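Local atomic coordinates of alpha-amylase (Eisenia fetida, PDB entry 6M4K), a protein that probably hydrolyses internal alpha-1,4-glucosidic linkages in starch-like polysaccharides, as a calcium- and chloride-dependent amylase of glycoside hydrolase family 13. Residues Glu321-Lys326 / Gly488-Ile493; Trp388-Asn393 / Asp451-Asp456. All coordinates share one frame; numbering follows the deposited sequence. Where two conformers were deposited one is given.

Interaction 1: residues Glu321-Lys326 / Gly488-Ile493; sequences EANMYK and GENPMI. With SO4 (sulfate ion), chain F.
Asn323 reaches from the first turn of helix 322-334 to the loop before strand 492-496. Its CB lies beside the bound sulfate, 3.3 Å from sulfate O3. CG stands anti to the backbone N (chi1 -161°), which carries the amide over to Glu489 and Asn490. CG packs on the CA of Glu489. OD1 accepts the backbone N-H of Asn490 on a lone pair, in the carbonyl plane, with N to OD1 2.9 Å. ND2 donates to Gly488 O at 3.3 Å, a longer bond that meets the carbonyl from above its plane. The amide thus reads the loop backbone on both sides of Glu489. The contact joins helix 322-334, which runs between barrel strands 295-297 and 339-344 of the TIM barrel, to the C-terminal all-beta domain. One turn on, Lys326 NZ donates to Asn490 OD1 (3.0 Å), tilted from its carbonyl plane. NZ also forms a salt bridge with Glu390, and Asn490 ND2 bonds to the same carboxylate. A water lies within hydrogen-bonding distance of Asn323 O and Asn490 OD1. The sulfate, probably from the crystallisation liquor, takes the helix-start N-H groups of Asn323 (N to O3 3.0 Å) and Met324 (N to O1 2.9 Å).

Interaction 2: residues Trp388-Asn393 / Asp451-Asp456; sequences WREMYN and DVISCD
Arg389 stretches toward the backbone of Ile453 with CG anti to its own N (chi1 -178°), then bends at chi3 (67°). This turn brings the guanidinium side-on to a single carbonyl. Arg389 NE and NH2 both donate to Ile453 O, each at 2.9 Å. The oxygen lies close to the guanidinium plane. NH2 meets it on a lone pair, while NE comes from above the carbonyl plane. Sharing one acceptor, the two bonds restrain how the group can turn. Ser454 O sits over one guanidinium face. The CD of Arg389 packs 3.8 Å from Asp456 OD1, whose hydrogen bonds are to Ser465 and a water.

Asn393, one turn further along the helix, sends ND2 to Val452 O at 2.9 Å. That bond is nearly straight (163°) and lies in the planes of both amide and carbonyl. The CB of Asn393 rests against the CB of Val452. Glu390 CG packs on Ile453 CG2 at 4.0 Å, and its carboxylate turns to Lys326 and Asn490. The water on Asp456 OD1 links it to Tyr392 OH.

The receiving loop is shaped from within. Asp451 OD1 takes the N-H of Ile453 in an Asx turn, and OD2 takes the hydroxyl of Ser454. Cys455 is tied to Cys469 by a disulfide. The Arg389 and Asn393 bonds join helix 389-401 to this loop, which runs between strands 447-449 and 473-475, with Met391 packing on helix 322-334 and Val452 on strand 492-496.

Both interactions lie on the seam between the catalytic barrel and the C-terminal beta domain, with centres about 11 Å apart. Each sets the start of a helix against a loop of that domain. Interaction 2 is the more buried. Interaction 1 is partly buried, with exposed Gly488 and Glu489 at its edge. In interaction 1 the Asn323 amide both accepts and donates, and a lysine adds charge. In interaction 2 the helix side chains donate to loop carbonyls. Glu390, from the helix of interaction 2, is the polar point the two share. Tyr325 also packs on Met391, and Ile493 on Asp451. Both lie away from the calcium site.

Interaction 1: residues Glu321-Lys326 / Gly488-Ile493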
loop_
_atom_site.group_PDB
_atom_site.type_symbol
_atom_site.label_atom_id
_atom_site.label_comp_id
_atom_site.label_asym_id
_atom_site.label_seq_id
_atom_site.Cartn_x
_atom_site.Cartn_y
_atom_site.Cartn_z
ATOM N N GLU A 321 -6.314 7.970 -13.658
ATOM C CA GLU A 321 -7.048 7.149 -14.609
ATOM C C GLU A 321 -8.178 6.469 -13.843
ATOM O O GLU A 321 -8.213 5.242 -13.718
ATOM C CB GLU A 321 -6.118 6.112 -15.256
ATOM C CG GLU A 321 -4.887 6.706 -15.960
ATOM C CD GLU A 321 -3.742 7.043 -15.009
ATOM O OE1 GLU A 321 -3.534 6.293 -14.025
ATOM O OE2 GLU A 321 -3.054 8.067 -15.228
ATOM N N ALA A 322 -9.113 7.270 -13.331
ATOM C CA ALA A 322 -9.991 6.814 -12.257
ATOM C C ALA A 322 -10.863 5.638 -12.673
ATOM O O ALA A 322 -11.081 4.711 -11.877
ATOM C CB ALA A 322 -10.854 7.976 -11.765
ATOM N N ASN A 323 -11.395 5.648 -13.898
ATOM C CA ASN A 323 -12.308 4.578 -14.286
ATOM C C ASN A 323 -11.590 3.237 -14.347
ATOM O O ASN A 323 -12.070 2.235 -13.806
ATOM C CB ASN A 323 -12.974 4.900 -15.627
ATOM C CG ASN A 323 -14.225 4.086 -15.857
ATOM O OD1 ASN A 323 -15.113 4.035 -15.001
ATOM N ND2 ASN A 323 -14.299 3.424 -17.007
ATOM N N MET A 324 -10.433 3.206 -15.006
ATOM C CA MET A 324 -9.648 1.977 -15.067
ATOM C C MET A 324 -9.124 1.585 -13.691
ATOM O O MET A 324 -9.053 0.398 -13.365
ATOM C CB MET A 324 -8.479 2.174 -16.021
ATOM C CG MET A 324 -8.898 2.235 -17.484
ATOM S SD MET A 324 -7.477 2.209 -18.593
ATOM C CE MET A 324 -6.799 3.813 -18.272
ATOM N N TYR A 325 -8.730 2.569 -12.888
ATOM C CA TYR A 325 -8.244 2.296 -11.536
ATOM C C TYR A 325 -9.300 1.600 -10.693
ATOM O O TYR A 325 -8.987 0.681 -9.924
ATOM C CB TYR A 325 -7.893 3.630 -10.908
ATOM C CG TYR A 325 -7.181 3.619 -9.579
ATOM C CD1 TYR A 325 -5.892 3.114 -9.446
ATOM C CD2 TYR A 325 -7.760 4.210 -8.469
ATOM C CE1 TYR A 325 -5.218 3.166 -8.228
ATOM C CE2 TYR A 325 -7.097 4.265 -7.256
ATOM C CZ TYR A 325 -5.835 3.736 -7.141
ATOM O OH TYR A 325 -5.195 3.840 -5.931
ATOM N N LYS A 326 -10.555 2.019 -10.816
ATOM C CA LYS A 326 -11.619 1.363 -10.070
ATOM C C LYS A 326 -11.842 -0.059 -10.559
ATOM O O LYS A 326 -12.159 -0.949 -9.762
ATOM C CB LYS A 326 -12.912 2.170 -10.169
ATOM C CG LYS A 326 -12.889 3.448 -9.354
ATOM C CD LYS A 326 -14.197 4.201 -9.499
ATOM C CE LYS A 326 -14.252 4.947 -10.809
ATOM N NZ LYS A 326 -15.506 5.755 -10.903
ATOM N N GLY A 488 -18.593 1.572 -20.552
ATOM C CA GLY A 488 -18.498 2.957 -20.115
ATOM C C GLY A 488 -17.969 3.144 -18.706
ATOM O O GLY A 488 -17.137 2.354 -18.249
ATOM N N GLU A 489 -18.422 4.200 -18.025
ATOM C CA GLU A 489 -18.001 4.452 -16.649
ATOM C C GLU A 489 -18.589 3.392 -15.726
ATOM O O GLU A 489 -19.736 2.967 -15.902
ATOM C CB GLU A 489 -18.470 5.840 -16.207
ATOM C CG GLU A 489 -18.271 6.137 -14.718
ATOM C CD GLU A 489 -18.752 7.521 -14.326
ATOM O OE1 GLU A 489 -18.912 8.377 -15.223
ATOM O OE2 GLU A 489 -18.973 7.752 -13.118
ATOM N N ASN A 490 -17.804 2.961 -14.733
ATOM C CA ASN A 490 -18.173 1.872 -13.832
ATOM C C ASN A 490 -18.823 0.689 -14.559
ATOM O O ASN A 490 -19.944 0.287 -14.230
ATOM C CB ASN A 490 -19.036 2.356 -12.675
ATOM C CG ASN A 490 -18.269 3.250 -11.703
ATOM O OD1 ASN A 490 -17.036 3.308 -11.728
ATOM N ND2 ASN A 490 -18.995 3.947 -10.836
ATOM N N PRO A 491 -18.130 0.100 -15.555
ATOM C CA PRO A 491 -18.721 -0.949 -16.393
ATOM C C PRO A 491 -18.624 -2.317 -15.727
ATOM O O PRO A 491 -18.090 -3.284 -16.278
ATOM C CB PRO A 491 -17.877 -0.850 -17.665
ATOM C CG PRO A 491 -16.511 -0.516 -17.125
ATOM C CD PRO A 491 -16.727 0.371 -15.924
ATOM N N MET A 492 -19.186 -2.409 -14.527
ATOM C CA MET A 492 -19.110 -3.618 -13.719
ATOM C C MET A 492 -20.328 -3.675 -12.822
ATOM O O MET A 492 -20.865 -2.636 -12.425
ATOM C CB MET A 492 -17.930 -3.584 -12.749
ATOM C CG MET A 492 -16.598 -3.309 -13.343
ATOM S SD MET A 492 -15.395 -3.310 -12.012
ATOM C CE MET A 492 -15.739 -1.744 -11.217
ATOM N N ILE A 493 -20.735 -4.884 -12.479
ATOM C CA ILE A 493 -21.798 -5.107 -11.514
ATOM C C ILE A 493 -21.259 -6.077 -10.483
ATOM O O ILE A 493 -20.697 -7.114 -10.845
ATOM C CB ILE A 493 -23.065 -5.668 -12.184
ATOM C CG1 ILE A 493 -23.722 -4.589 -13.050
ATOM C CG2 ILE A 493 -24.027 -6.208 -11.134
ATOM C CD1 ILE A 493 -24.980 -5.065 -13.752
HETATM S S SO4 F . -9.902 6.675 -17.287
HETATM O O1 SO4 F . -9.489 5.406 -16.693
HETATM O O2 SO4 F . -10.556 6.390 -18.561
HETATM O O3 SO4 F . -10.839 7.334 -16.375
HETATM O O4 SO4 F . -8.740 7.535 -17.495
HETATM O O HOH W 1 -14.914 1.767 -13.049
#

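Interaction 2: residues Trp388-Asn393 / Asp451-Asp456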
loop_
_atom_site.group_PDB
_atom_site.type_symbol
_atom_site.label_atom_id
_atom_site.label_comp_id
_atom_site.label_asym_id
_atom_site.label_seq_id
_atom_site.Cartn_x
_atom_site.Cartn_y
_atom_site.Cartn_z
ATOM N N TRP A 388 -14.057 6.286 -1.714
ATOM C CA TRP A 388 -14.882 6.154 -2.908
ATOM C C TRP A 388 -15.826 4.976 -2.730
ATOM O O TRP A 388 -15.411 3.902 -2.286
ATOM C CB TRP A 388 -14.013 5.894 -4.135
ATOM C CG TRP A 388 -13.078 7.004 -4.543
ATOM C CD1 TRP A 388 -12.838 8.176 -3.890
ATOM C CD2 TRP A 388 -12.252 7.017 -5.710
ATOM N NE1 TRP A 388 -11.907 8.929 -4.588
ATOM C CE2 TRP A 388 -11.537 8.231 -5.710
ATOM C CE3 TRP A 388 -12.054 6.116 -6.761
ATOM C CZ2 TRP A 388 -10.647 8.570 -6.726
ATOM C CZ3 TRP A 388 -11.163 6.450 -7.763
ATOM C CH2 TRP A 388 -10.470 7.667 -7.737
ATOM N N ARG A 389 -17.094 5.159 -3.112
ATOM C CA ARG A 389 -18.071 4.089 -2.937
ATOM C C ARG A 389 -17.636 2.814 -3.650
ATOM O O ARG A 389 -17.826 1.705 -3.132
ATOM C CB ARG A 389 -19.456 4.530 -3.435
ATOM C CG ARG A 389 -20.555 3.471 -3.251
ATOM C CD ARG A 389 -21.848 3.876 -3.972
ATOM N NE ARG A 389 -21.596 3.865 -5.405
ATOM C CZ ARG A 389 -21.383 4.941 -6.150
ATOM N NH1 ARG A 389 -21.447 6.162 -5.625
ATOM N NH2 ARG A 389 -21.103 4.779 -7.440
ATOM N N GLU A 390 -17.072 2.944 -4.856
ATOM C CA GLU A 390 -16.645 1.764 -5.595
ATOM C C GLU A 390 -15.583 0.993 -4.825
ATOM O O GLU A 390 -15.537 -0.243 -4.898
ATOM C CB GLU A 390 -16.135 2.167 -6.978
ATOM C CG GLU A 390 -17.177 2.892 -7.854
ATOM C CD GLU A 390 -17.170 4.414 -7.715
ATOM O OE1 GLU A 390 -16.695 4.960 -6.695
ATOM O OE2 GLU A 390 -17.642 5.086 -8.661
ATOM N N MET A 391 -14.754 1.699 -4.057
ATOM C CA MET A 391 -13.739 1.046 -3.237
ATOM C C MET A 391 -14.340 0.465 -1.965
ATOM O O MET A 391 -14.187 -0.722 -1.687
ATOM C CB MET A 391 -12.632 2.030 -2.867
ATOM C CG MET A 391 -11.489 2.056 -3.840
ATOM S SD MET A 391 -12.029 2.464 -5.512
ATOM C CE MET A 391 -10.457 2.805 -6.296
ATOM N N TYR A 392 -15.015 1.290 -1.165
ATOM C CA TYR A 392 -15.457 0.764 0.124
ATOM C C TYR A 392 -16.543 -0.291 -0.020
ATOM O O TYR A 392 -16.603 -1.215 0.796
ATOM C CB TYR A 392 -15.787 1.858 1.145
ATOM C CG TYR A 392 -17.005 2.727 0.882
ATOM C CD1 TYR A 392 -18.292 2.220 0.980
ATOM C CD2 TYR A 392 -16.854 4.076 0.598
ATOM C CE1 TYR A 392 -19.401 3.030 0.765
ATOM C CE2 TYR A 392 -17.950 4.899 0.403
ATOM C CZ TYR A 392 -19.213 4.370 0.472
ATOM O OH TYR A 392 -20.307 5.197 0.257
ATOM N N ASN A 393 -17.379 -0.214 -1.061
ATOM C CA ASN A 393 -18.353 -1.282 -1.253
ATOM C C ASN A 393 -17.696 -2.559 -1.758
ATOM O O ASN A 393 -18.196 -3.656 -1.492
ATOM C CB ASN A 393 -19.491 -0.826 -2.164
ATOM C CG ASN A 393 -20.618 -0.177 -1.387
ATOM O OD1 ASN A 393 -20.537 -0.038 -0.164
ATOM N ND2 ASN A 393 -21.681 0.213 -2.086
ATOM N N ASP A 451 -26.588 -3.735 -7.319
ATOM C CA ASP A 451 -25.209 -3.550 -7.746
ATOM C C ASP A 451 -24.508 -2.615 -6.767
ATOM O O ASP A 451 -24.790 -1.413 -6.728
ATOM C CB ASP A 451 -25.185 -2.959 -9.149
ATOM C CG ASP A 451 -23.822 -2.439 -9.522
ATOM O OD1 ASP A 451 -22.822 -3.086 -9.136
ATOM O OD2 ASP A 451 -23.731 -1.384 -10.176
ATOM N N VAL A 452 -23.566 -3.156 -5.989
ATOM C CA VAL A 452 -22.899 -2.348 -4.971
ATOM C C VAL A 452 -21.861 -1.408 -5.553
ATOM O O VAL A 452 -21.345 -0.548 -4.832
ATOM C CB VAL A 452 -22.336 -3.185 -3.805
ATOM C CG1 VAL A 452 -23.446 -3.958 -3.138
ATOM C CG2 VAL A 452 -21.224 -4.115 -4.292
ATOM N N ILE A 453 -21.554 -1.534 -6.846
ATOM C CA ILE A 453 -20.693 -0.542 -7.479
ATOM C C ILE A 453 -21.423 0.791 -7.602
ATOM O O ILE A 453 -20.848 1.850 -7.347
ATOM C CB ILE A 453 -20.193 -1.046 -8.847
ATOM C CG1 ILE A 453 -19.401 -2.350 -8.693
ATOM C CG2 ILE A 453 -19.350 0.024 -9.549
ATOM C CD1 ILE A 453 -18.144 -2.212 -7.866
ATOM N N SER A 454 -22.700 0.751 -8.001
ATOM C CA SER A 454 -23.486 1.959 -8.245
ATOM C C SER A 454 -24.456 2.303 -7.122
ATOM O O SER A 454 -24.874 3.465 -7.026
ATOM C CB SER A 454 -24.270 1.827 -9.561
ATOM O OG SER A 454 -25.217 0.777 -9.516
ATOM N N CYS A 455 -24.816 1.347 -6.275
ATOM C CA CYS A 455 -25.815 1.539 -5.234
ATOM C C CYS A 455 -25.162 1.489 -3.860
ATOM O O CYS A 455 -24.036 1.009 -3.696
ATOM C CB CYS A 455 -26.904 0.467 -5.325
ATOM S SG CYS A 455 -27.619 0.297 -6.982
ATOM N N ASP A 456 -25.892 1.988 -2.861
ATOM C CA ASP A 456 -25.349 2.064 -1.511
ATOM C C ASP A 456 -25.456 0.733 -0.784
ATOM O O ASP A 456 -24.568 0.380 0.003
ATOM C CB ASP A 456 -26.087 3.139 -0.715
ATOM C CG ASP A 456 -25.934 4.509 -1.322
ATOM O OD1 ASP A 456 -24.810 4.861 -1.748
ATOM O OD2 ASP A 456 -26.946 5.238 -1.380
HETATM O O HOH W 2 -22.649 3.995 -0.166
HETATM O O HOH W 3 -22.770 1.775 0.996
#